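Ribonuclease J (Methanolobus psychrophilus R15, PDB 5HAB) is an archaeal ribonuclease of the metallo-beta-lactamase and beta-CASP family that binds RNA and probably degrades it as an exonuclease. Local coordinates at residues I100-G105 and G111-L116. The protein carries 1 engineered substitution. Numbering follows the deposited sequence.
Sequences IVCTHG and GAIPKL
Ile113, at the start of the short helix 113-116, reaches back to the strand 96-102 and meets Cys102 and Ile100 there. Outward from CB, still 5.5 Å from Cys102 SG, its side chain divides: CG2 lies anti to the backbone N, whereas CG1, anti to the carbonyl carbon (chi1 -75°), comes within 4.0 Å of that sulfur. At the tip, CD1 is turned by a bent second torsion (chi2 -69°) and touches two residues: Cys102 SG, 3.7 Å away, and more loosely Ile100 CG2, at 4.3 Å. The longer arm of Ile100 ends farther off.

The case illustrates how a beta strand presents alternate residues to helices in the metallo-beta-lactamase fold, where helices flank two beta sheets: strand 96-102 is covered here by helices 113-116 and 128-138. Ile100 and Cys102 face helix 113-116; Val101 points the other way. Strand 124-126, parallel to 96-102 and next to it in the sheet, widens the apolar surface with Ile124, and Ile134 and Ile138 of helix 128-138 pack against Ile113 as well. At the helix start, Ala112 O receives both Lys115 N (3.0 Å) and Leu116 N (3.1 Å), which ties down the turn carrying Ile113.

Just beyond the strand, Thr103 and His104 hydrogen-bond to Asp54 and Asp196, and His104 stacks with His109. His104 and His109 belong to the HxHxDH motif that typically binds zinc in metallo-beta-lactamase nucleases; the histidine between them is replaced here by the engineered Ala106, whose backbone N hydrogen-bonds to His104 ND1. No hydrogen bond joins the two segments; the link is a small, buried meeting of methyl and methylene groups with sulfur, so attachment here depends on shape and dispersion rather than on directed polar bonds.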
loop_
_atom_site.group_PDB
_atom_site.type_symbol
_atom_site.label_atom_id
_atom_site.label_comp_id
_atom_site.label_asym_id
_atom_site.label_seq_id
_atom_site.Cartn_x
_atom_site.Cartn_y
_atom_site.Cartn_z
ATOM N N ILE B 100 -15.318 34.644 18.882
ATOM C CA ILE B 100 -15.156 33.307 18.331
ATOM C C ILE B 100 -15.387 33.349 16.823
ATOM O O ILE B 100 -16.502 33.591 16.372
ATOM C CB ILE B 100 -16.112 32.321 19.004
ATOM C CG1 ILE B 100 -15.814 32.239 20.503
ATOM C CG2 ILE B 100 -16.022 30.954 18.348
ATOM C CD1 ILE B 100 -16.729 31.296 21.256
ATOM N N VAL B 101 -14.336 33.136 16.038
ATOM C CA VAL B 101 -14.486 33.138 14.584
ATOM C C VAL B 101 -14.683 31.719 14.063
ATOM O O VAL B 101 -13.995 30.789 14.485
ATOM C CB VAL B 101 -13.285 33.804 13.891
ATOM C CG1 VAL B 101 -13.432 33.718 12.374
ATOM C CG2 VAL B 101 -13.165 35.257 14.313
ATOM N N CYS B 102 -15.656 31.557 13.172
ATOM C CA CYS B 102 -15.840 30.305 12.450
ATOM C C CYS B 102 -15.624 30.553 10.966
ATOM O O CYS B 102 -16.407 31.258 10.328
ATOM C CB CYS B 102 -17.225 29.728 12.700
ATOM S SG CYS B 102 -17.456 29.114 14.372
ATOM N N THR B 103 -14.563 29.966 10.415
ATOM C CA THR B 103 -14.165 30.279 9.049
ATOM C C THR B 103 -15.072 29.608 8.022
ATOM O O THR B 103 -15.114 30.032 6.868
ATOM C CB THR B 103 -12.708 29.865 8.780
ATOM O OG1 THR B 103 -12.493 28.541 9.277
ATOM C CG2 THR B 103 -11.746 30.825 9.467
ATOM N N HIS B 104 -15.801 28.577 8.441
ATOM C CA HIS B 104 -16.879 28.023 7.617
ATOM C C HIS B 104 -17.802 27.145 8.452
ATOM O O HIS B 104 -17.592 26.977 9.655
ATOM C CB HIS B 104 -16.329 27.226 6.416
ATOM C CG HIS B 104 -15.544 26.005 6.790
ATOM N ND1 HIS B 104 -16.085 24.958 7.503
ATOM C CD2 HIS B 104 -14.267 25.650 6.513
ATOM C CE1 HIS B 104 -15.170 24.021 7.672
ATOM N NE2 HIS B 104 -14.057 24.415 7.078
ATOM N N GLY B 105 -18.804 26.556 7.807
ATOM C CA GLY B 105 -19.862 25.881 8.532
ATOM C C GLY B 105 -19.892 24.365 8.544
ATOM O O GLY B 105 -20.908 23.776 8.917
ATOM N N GLY B 111 -18.684 21.927 14.583
ATOM C CA GLY B 111 -19.285 20.767 15.219
ATOM C C GLY B 111 -19.299 20.772 16.740
ATOM O O GLY B 111 -20.148 20.128 17.356
ATOM N N ALA B 112 -18.367 21.499 17.352
ATOM C CA ALA B 112 -18.286 21.567 18.810
ATOM C C ALA B 112 -18.790 22.905 19.359
ATOM O O ALA B 112 -18.750 23.125 20.568
ATOM C CB ALA B 112 -16.861 21.315 19.280
ATOM N N ILE B 113 -19.227 23.801 18.473
ATOM C CA ILE B 113 -19.809 25.081 18.892
ATOM C C ILE B 113 -20.872 24.908 19.994
ATOM O O ILE B 113 -20.749 25.531 21.052
ATOM C CB ILE B 113 -20.389 25.861 17.687
ATOM C CG1 ILE B 113 -19.268 26.477 16.846
ATOM C CG2 ILE B 113 -21.345 26.944 18.159
ATOM C CD1 ILE B 113 -18.536 27.602 17.535
ATOM N N PRO B 114 -21.885 24.037 19.781
ATOM C CA PRO B 114 -22.932 23.910 20.803
ATOM C C PRO B 114 -22.462 23.327 22.128
ATOM O O PRO B 114 -23.240 23.291 23.081
ATOM C CB PRO B 114 -23.948 22.958 20.153
ATOM C CG PRO B 114 -23.629 22.962 18.713
ATOM C CD PRO B 114 -22.162 23.149 18.637
ATOM N N LYS B 115 -21.222 22.864 22.193
ATOM C CA LYS B 115 -20.750 22.204 23.400
ATOM C C LYS B 115 -19.777 23.062 24.211
ATOM O O LYS B 115 -19.677 22.907 25.428
ATOM C CB LYS B 115 -20.096 20.869 23.036
ATOM C CG LYS B 115 -21.082 19.711 22.953
ATOM C CD LYS B 115 -22.122 19.795 24.059
ATOM C CE LYS B 115 -23.280 18.846 23.812
ATOM N NZ LYS B 115 -22.874 17.426 23.967
ATOM N N LEU B 116 -19.071 23.971 23.547
ATOM C CA LEU B 116 -18.038 24.752 24.220
ATOM C C LEU B 116 -18.250 26.266 24.111
ATOM O O LEU B 116 -17.747 27.018 24.948
ATOM C CB LEU B 116 -16.653 24.393 23.668
ATOM C CG LEU B 116 -16.179 22.942 23.722
ATOM C CD1 LEU B 116 -14.892 22.788 22.930
ATOM C CD2 LEU B 116 -15.981 22.488 25.153
#